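Local structure of replication protein B (Plasmid RSF1010, 3H20) at residues Ala124-Leu127 / Ala128-Asp132; Asp77-Ser80 / Glu81-Asp85. The protein is a plasmid-encoded primase that lays down primers on single-stranded DNA from nucleoside triphosphates, so that plasmid replication can start. One frame throughout, in Å; residues are numbered along the deposited sequence.

Contact 2 (77-85) comes first along the chain, some forty residues ahead of contact 1 (124-132). Their centres lie about 12 Å apart, in the N-terminal primase domain. Contact 2 is the step from strand 73-79 into helix 81-89. Contact 1 is the last two turns of helix 117-130 and its C-terminal end. Strand 73-79 is an outermost strand of one of the four-stranded antiparallel sheets, and the C-terminal part of helix 117-130 packs on it. The two meet where Tyr131 CB lies 4.1 Å from Leu79 CD2. A helix start and a helix end are thus packed together beside one sheet edge, and contact 2 lies near the bound diphosphate.

Contact 1: residues Ala124-Leu127 / Ala128-Asp132; sequences ARTL and ASEYD. With SO4 (sulfate ion), chain D.
Four successive i to i+4 backbone bonds tie Ala124-Leu127 to Ala128-Tyr131, the shortest being Glu130 N to Thr126 O at 2.8 Å. Tyr131 is the first residue to leave helical geometry. Asp132, with positive phi, is the C-prime residue of a Schellman motif that ends the helix. The side chains of Thr126 and Glu130 slant across each other one turn apart. Thr126 CG2, anti to the backbone N, comes within 3.6 Å of Glu130 OE2. Leu127 CD2 lies 3.5 Å from Glu130 OE1. The carboxylate thus rests against two methyl groups, while its charge is met by a salt bridge from OE2 to Arg92. Leu127 and Tyr131 lie side by side and point the same way, with Leu127 CD2 4.1 Å from Tyr131 CE2. The Tyr131 hydroxyl bonds to Glu90. Arg125 bends at chi3 (-63°), and its NH1 makes a weak bond of 3.3 Å to sulfate O2, which sits in plane at the guanidinium edge; NH2 bonds to Gln122. Ser140 also holds this sulfate, probably a crystallisation ion. Ala124, Leu127 and Tyr131 pack on strand 73-79, and Thr126 touches helix 179-206.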
ATOM      1  N   ALA A 124       8.404  -8.937  -4.906  1.00 32.75           N
ATOM      2  CA  ALA A 124       7.238  -9.753  -4.549  1.00 32.95           C
ATOM      3  C   ALA A 124       6.045  -9.515  -5.487  1.00 33.21           C
ATOM      4  O   ALA A 124       5.412 -10.471  -5.948  1.00 32.55           O
ATOM      5  CB  ALA A 124       6.847  -9.522  -3.091  1.00 33.50           C
ATOM      6  N   ARG A 125       5.749  -8.246  -5.767  1.00 33.46           N
ATOM      7  CA  ARG A 125       4.689  -7.890  -6.707  1.00 34.06           C
ATOM      8  C   ARG A 125       5.020  -8.337  -8.138  1.00 34.26           C
ATOM      9  O   ARG A 125       4.143  -8.802  -8.871  1.00 33.91           O
ATOM     10  CB  ARG A 125       4.417  -6.378  -6.667  1.00 34.17           C
ATOM     11  CG  ARG A 125       3.815  -5.895  -5.347  1.00 34.25           C
ATOM     12  CD  ARG A 125       3.344  -4.453  -5.428  1.00 34.90           C
ATOM     13  NE  ARG A 125       4.431  -3.504  -5.675  1.00 36.45           N
ATOM     14  CZ  ARG A 125       5.217  -2.989  -4.732  1.00 37.28           C
ATOM     15  NH1 ARG A 125       5.055  -3.323  -3.453  1.00 36.59           N
ATOM     16  NH2 ARG A 125       6.169  -2.127  -5.071  1.00 38.01           N
ATOM     17  N   THR A 126       6.291  -8.195  -8.520  1.00 34.06           N
ATOM     18  CA  THR A 126       6.758  -8.574  -9.858  1.00 34.17           C
ATOM     19  C   THR A 126       6.617 -10.083 -10.083  1.00 33.99           C
ATOM     20  O   THR A 126       6.093 -10.516 -11.117  1.00 34.11           O
ATOM     21  CB  THR A 126       8.219  -8.067 -10.108  1.00 34.36           C
ATOM     22  OG1 THR A 126       8.209  -6.639 -10.203  1.00 34.35           O
ATOM     23  CG2 THR A 126       8.812  -8.639 -11.388  1.00 33.71           C
ATOM     24  N   LEU A 127       7.045 -10.873  -9.100  1.00 33.90           N
ATOM     25  CA  LEU A 127       6.969 -12.327  -9.194  1.00 33.82           C
ATOM     26  C   LEU A 127       5.525 -12.822  -9.152  1.00 33.99           C
ATOM     27  O   LEU A 127       5.177 -13.769  -9.867  1.00 33.95           O
ATOM     28  CB  LEU A 127       7.808 -12.996  -8.093  1.00 33.62           C
ATOM     29  CG  LEU A 127       9.337 -12.864  -8.173  1.00 34.75           C
ATOM     30  CD1 LEU A 127      10.009 -13.442  -6.921  1.00 32.87           C
ATOM     31  CD2 LEU A 127       9.903 -13.541  -9.439  1.00 35.19           C
ATOM     32  N   ALA A 128       4.684 -12.171  -8.340  1.00 33.68           N
ATOM     33  CA  ALA A 128       3.267 -12.524  -8.290  1.00 34.20           C
ATOM     34  C   ALA A 128       2.610 -12.270  -9.649  1.00 34.73           C
ATOM     35  O   ALA A 128       1.785 -13.062 -10.113  1.00 34.60           O
ATOM     36  CB  ALA A 128       2.558 -11.752  -7.185  1.00 34.11           C
ATOM     37  N   SER A 129       2.995 -11.165 -10.285  1.00 35.15           N
ATOM     38  CA  SER A 129       2.538 -10.848 -11.631  1.00 35.98           C
ATOM     39  C   SER A 129       3.091 -11.818 -12.684  1.00 36.42           C
ATOM     40  O   SER A 129       2.331 -12.295 -13.540  1.00 36.87           O
ATOM     41  CB  SER A 129       2.893  -9.401 -11.995  1.00 35.97           C
ATOM     42  OG  SER A 129       2.388  -9.083 -13.271  1.00 37.04           O
ATOM     43  N   GLU A 130       4.395 -12.105 -12.620  1.00 36.80           N
ATOM     44  CA  GLU A 130       5.057 -13.011 -13.571  1.00 37.40           C
ATOM     45  C   GLU A 130       4.377 -14.374 -13.650  1.00 37.09           C
ATOM     46  O   GLU A 130       4.211 -14.920 -14.738  1.00 37.35           O
ATOM     47  CB  GLU A 130       6.551 -13.197 -13.231  1.00 37.21           C
ATOM     48  CG  GLU A 130       7.473 -12.103 -13.784  1.00 38.71           C
ATOM     49  CD  GLU A 130       8.961 -12.294 -13.426  1.00 38.97           C
ATOM     50  OE1 GLU A 130       9.346 -13.380 -12.941  1.00 38.34           O
ATOM     51  OE2 GLU A 130       9.748 -11.334 -13.638  1.00 42.44           O
ATOM     52  N   TYR A 131       3.977 -14.908 -12.495  1.00 36.54           N
ATOM     53  CA  TYR A 131       3.436 -16.263 -12.403  1.00 36.35           C
ATOM     54  C   TYR A 131       1.945 -16.305 -12.035  1.00 36.47           C
ATOM     55  O   TYR A 131       1.439 -17.352 -11.642  1.00 36.83           O
ATOM     56  CB  TYR A 131       4.332 -17.131 -11.477  1.00 35.74           C
ATOM     57  CG  TYR A 131       5.766 -17.112 -11.974  1.00 35.54           C
ATOM     58  CD1 TYR A 131       6.114 -17.785 -13.150  1.00 35.16           C
ATOM     59  CD2 TYR A 131       6.754 -16.360 -11.326  1.00 35.20           C
ATOM     60  CE1 TYR A 131       7.410 -17.745 -13.652  1.00 33.42           C
ATOM     61  CE2 TYR A 131       8.071 -16.315 -11.827  1.00 34.69           C
ATOM     62  CZ  TYR A 131       8.377 -17.006 -13.000  1.00 35.55           C
ATOM     63  OH  TYR A 131       9.647 -16.973 -13.533  1.00 34.74           O
ATOM     64  N   ASP A 132       1.255 -15.170 -12.198  1.00 36.78           N
ATOM     65  CA  ASP A 132      -0.190 -15.027 -11.893  1.00 37.08           C
ATOM     66  C   ASP A 132      -0.518 -15.679 -10.534  1.00 37.53           C
ATOM     67  O   ASP A 132      -1.461 -16.457 -10.401  1.00 37.54           O
ATOM     68  CB  ASP A 132      -1.053 -15.586 -13.050  1.00 36.84           C
ATOM     69  CG  ASP A 132      -2.522 -15.115 -13.012  1.00 37.27           C
ATOM     70  OD1 ASP A 132      -2.885 -14.163 -12.284  1.00 35.26           O
ATOM     71  OD2 ASP A 132      -3.324 -15.707 -13.756  1.00 37.21           O
TER
HETATM   72  S   SO4 D 326       5.963  -3.517   0.749  1.00 53.81           S
HETATM   73  O1  SO4 D 326       4.849  -3.192   1.642  1.00 53.59           O
HETATM   74  O2  SO4 D 326       6.043  -2.550  -0.350  1.00 53.69           O
HETATM   75  O3  SO4 D 326       7.218  -3.485   1.493  1.00 53.58           O
HETATM   76  O4  SO4 D 326       5.746  -4.846   0.197  1.00 52.25           O

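Contact 2: residues Asp77-Ser80 / Glu81-Asp85; sequences DDLS and EFDLD
Ser80 and Asp83 are brought together by two first torsions. In Ser80, OG sits between the backbone N and the carbonyl carbon (chi1 75°), which turns the hydroxyl toward the first turn of the helix. In Asp83, CG lies beside its own backbone N (chi1 -68°), and the carboxylate reaches back to the residue before the helix. Ser80 OG accepts a bond of 3.1 Å from Asp83 N. Ser80 N gives a nearly straight bond of 3.0 Å to Asp83 OD2, with an angle of 178° at the hydrogen. The donor approaches OD2 from above the carboxylate plane.

This reciprocal pair is a capping box, with Ser80 as the N-cap of helix 81-89. The first i to i+4 backbone bond runs from Leu84 N to Ser80 O at 3.3 Å. The carboxylate lies at the N-terminal end of the helix, where the dipole would be expected to stabilise its negative charge. A leucine in place of Asp83 would probably leave Ser80 N without its acceptor and give up half of the capping box.

Apolar groups back the cap. Leu79 slants across Asp83, with Leu79 CD2 3.7 Å from Asp83 CB. It meets Leu84 at about a right angle, with Leu79 CD1 4.1 Å from Leu84 CD2. Phe82 turns its ring edge toward Ser80 OG, and Glu81 CG lies 3.6 Å above one ring face, offset toward the rim. Just before the cap, a G1 beta bulge sets Asp78 and Leu79 together opposite Tyr105 of strand 104-110. Leu79 and Leu84 both pack on Ala107 of the same strand. Asp77 bonds to Ser137 and Gln106, and the side chain of Asp78 lies about 7 Å from the bound diphosphate.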
ATOM      1  N   ASP A  77       3.061 -16.906  -3.378  1.00 32.93           N
ATOM      2  CA  ASP A  77       1.958 -17.671  -2.781  1.00 34.45           C
ATOM      3  C   ASP A  77       0.988 -18.209  -3.853  1.00 34.83           C
ATOM      4  O   ASP A  77       0.862 -17.612  -4.924  1.00 34.93           O
ATOM      5  CB  ASP A  77       1.202 -16.737  -1.818  1.00 34.98           C
ATOM      6  CG  ASP A  77       0.323 -17.479  -0.821  1.00 36.86           C
ATOM      7  OD1 ASP A  77       0.531 -18.690  -0.602  1.00 37.76           O
ATOM      8  OD2 ASP A  77      -0.590 -16.833  -0.260  1.00 39.28           O
ATOM      9  N   ASP A  78       0.326 -19.333  -3.565  1.00 34.96           N
ATOM     10  CA  ASP A  78      -0.752 -19.907  -4.408  1.00 35.55           C
ATOM     11  C   ASP A  78      -0.256 -20.393  -5.784  1.00 34.44           C
ATOM     12  O   ASP A  78      -0.838 -20.069  -6.815  1.00 34.70           O
ATOM     13  CB  ASP A  78      -1.943 -18.924  -4.539  1.00 36.48           C
ATOM     14  CG  ASP A  78      -3.274 -19.613  -4.893  1.00 40.34           C
ATOM     15  OD1 ASP A  78      -3.506 -20.782  -4.496  1.00 45.22           O
ATOM     16  OD2 ASP A  78      -4.127 -18.964  -5.543  1.00 44.01           O
ATOM     17  N   LEU A  79       0.809 -21.196  -5.779  1.00 33.25           N
ATOM     18  CA  LEU A  79       1.422 -21.733  -7.002  1.00 32.28           C
ATOM     19  C   LEU A  79       1.045 -23.199  -7.256  1.00 31.86           C
ATOM     20  O   LEU A  79       0.877 -23.969  -6.316  1.00 31.37           O
ATOM     21  CB  LEU A  79       2.959 -21.629  -6.907  1.00 32.50           C
ATOM     22  CG  LEU A  79       3.591 -20.229  -6.835  1.00 32.04           C
ATOM     23  CD1 LEU A  79       5.013 -20.327  -6.303  1.00 33.39           C
ATOM     24  CD2 LEU A  79       3.559 -19.530  -8.199  1.00 33.18           C
ATOM     25  N   SER A  80       0.935 -23.573  -8.532  1.00 31.68           N
ATOM     26  CA  SER A  80       0.746 -24.964  -8.942  1.00 31.05           C
ATOM     27  C   SER A  80       2.122 -25.575  -9.216  1.00 31.63           C
ATOM     28  O   SER A  80       3.126 -24.849  -9.282  1.00 30.59           O
ATOM     29  CB  SER A  80      -0.097 -25.018 -10.212  1.00 31.25           C
ATOM     30  OG  SER A  80       0.687 -24.625 -11.315  1.00 29.80           O
ATOM     31  N   GLU A  81       2.176 -26.899  -9.378  1.00 32.00           N
ATOM     32  CA  GLU A  81       3.443 -27.579  -9.712  1.00 32.95           C
ATOM     33  C   GLU A  81       4.012 -27.078 -11.046  1.00 32.25           C
ATOM     34  O   GLU A  81       5.223 -26.982 -11.210  1.00 31.87           O
ATOM     35  CB  GLU A  81       3.272 -29.112  -9.752  1.00 32.61           C
ATOM     36  CG  GLU A  81       2.296 -29.603 -10.816  1.00 34.20           C
ATOM     37  CD  GLU A  81       2.377 -31.104 -11.064  1.00 35.37           C
ATOM     38  OE1 GLU A  81       1.615 -31.853 -10.422  1.00 38.43           O
ATOM     39  OE2 GLU A  81       3.196 -31.529 -11.914  1.00 38.22           O
ATOM     40  N   PHE A  82       3.123 -26.764 -11.987  1.00 31.43           N
ATOM     41  CA  PHE A  82       3.505 -26.268 -13.312  1.00 31.45           C
ATOM     42  C   PHE A  82       4.116 -24.870 -13.255  1.00 30.76           C
ATOM     43  O   PHE A  82       5.060 -24.570 -14.000  1.00 30.48           O
ATOM     44  CB  PHE A  82       2.294 -26.285 -14.259  1.00 32.12           C
ATOM     45  CG  PHE A  82       1.627 -27.630 -14.364  1.00 33.43           C
ATOM     46  CD1 PHE A  82       2.119 -28.597 -15.232  1.00 34.24           C
ATOM     47  CD2 PHE A  82       0.515 -27.936 -13.576  1.00 35.78           C
ATOM     48  CE1 PHE A  82       1.515 -29.841 -15.336  1.00 35.27           C
ATOM     49  CE2 PHE A  82      -0.097 -29.186 -13.658  1.00 36.94           C
ATOM     50  CZ  PHE A  82       0.403 -30.139 -14.547  1.00 36.25           C
ATOM     51  N   ASP A  83       3.571 -24.016 -12.386  1.00 30.32           N
ATOM     52  CA  ASP A  83       4.149 -22.692 -12.119  1.00 30.08           C
ATOM     53  C   ASP A  83       5.591 -22.811 -11.622  1.00 30.35           C
ATOM     54  O   ASP A  83       6.451 -22.034 -12.027  1.00 30.30           O
ATOM     55  CB  ASP A  83       3.344 -21.940 -11.044  1.00 29.79           C
ATOM     56  CG  ASP A  83       1.954 -21.526 -11.505  1.00 30.71           C
ATOM     57  OD1 ASP A  83       1.723 -21.345 -12.728  1.00 30.90           O
ATOM     58  OD2 ASP A  83       1.072 -21.391 -10.618  1.00 29.78           O
ATOM     59  N   LEU A  84       5.847 -23.782 -10.738  1.00 30.25           N
ATOM     60  CA  LEU A  84       7.204 -24.018 -10.214  1.00 31.44           C
ATOM     61  C   LEU A  84       8.190 -24.472 -11.296  1.00 31.36           C
ATOM     62  O   LEU A  84       9.361 -24.075 -11.278  1.00 31.38           O
ATOM     63  CB  LEU A  84       7.172 -25.030  -9.062  1.00 31.38           C
ATOM     64  CG  LEU A  84       6.516 -24.511  -7.777  1.00 33.38           C
ATOM     65  CD1 LEU A  84       6.100 -25.668  -6.874  1.00 35.41           C
ATOM     66  CD2 LEU A  84       7.469 -23.564  -7.049  1.00 33.80           C
ATOM     67  N   ASP A  85       7.716 -25.323 -12.208  1.00 31.40           N
ATOM     68  CA  ASP A  85       8.487 -25.746 -13.388  1.00 31.56           C
ATOM     69  C   ASP A  85       8.936 -24.544 -14.222  1.00 31.89           C
ATOM     70  O   ASP A  85      10.097 -24.461 -14.650  1.00 31.71           O
ATOM     71  CB  ASP A  85       7.656 -26.678 -14.280  1.00 31.43           C
ATOM     72  CG  ASP A  85       7.348 -28.028 -13.637  1.00 32.70           C
ATOM     73  OD1 ASP A  85       8.140 -28.522 -12.825  1.00 33.28           O
ATOM     74  OD2 ASP A  85       6.300 -28.616 -13.983  1.00 34.05           O
TER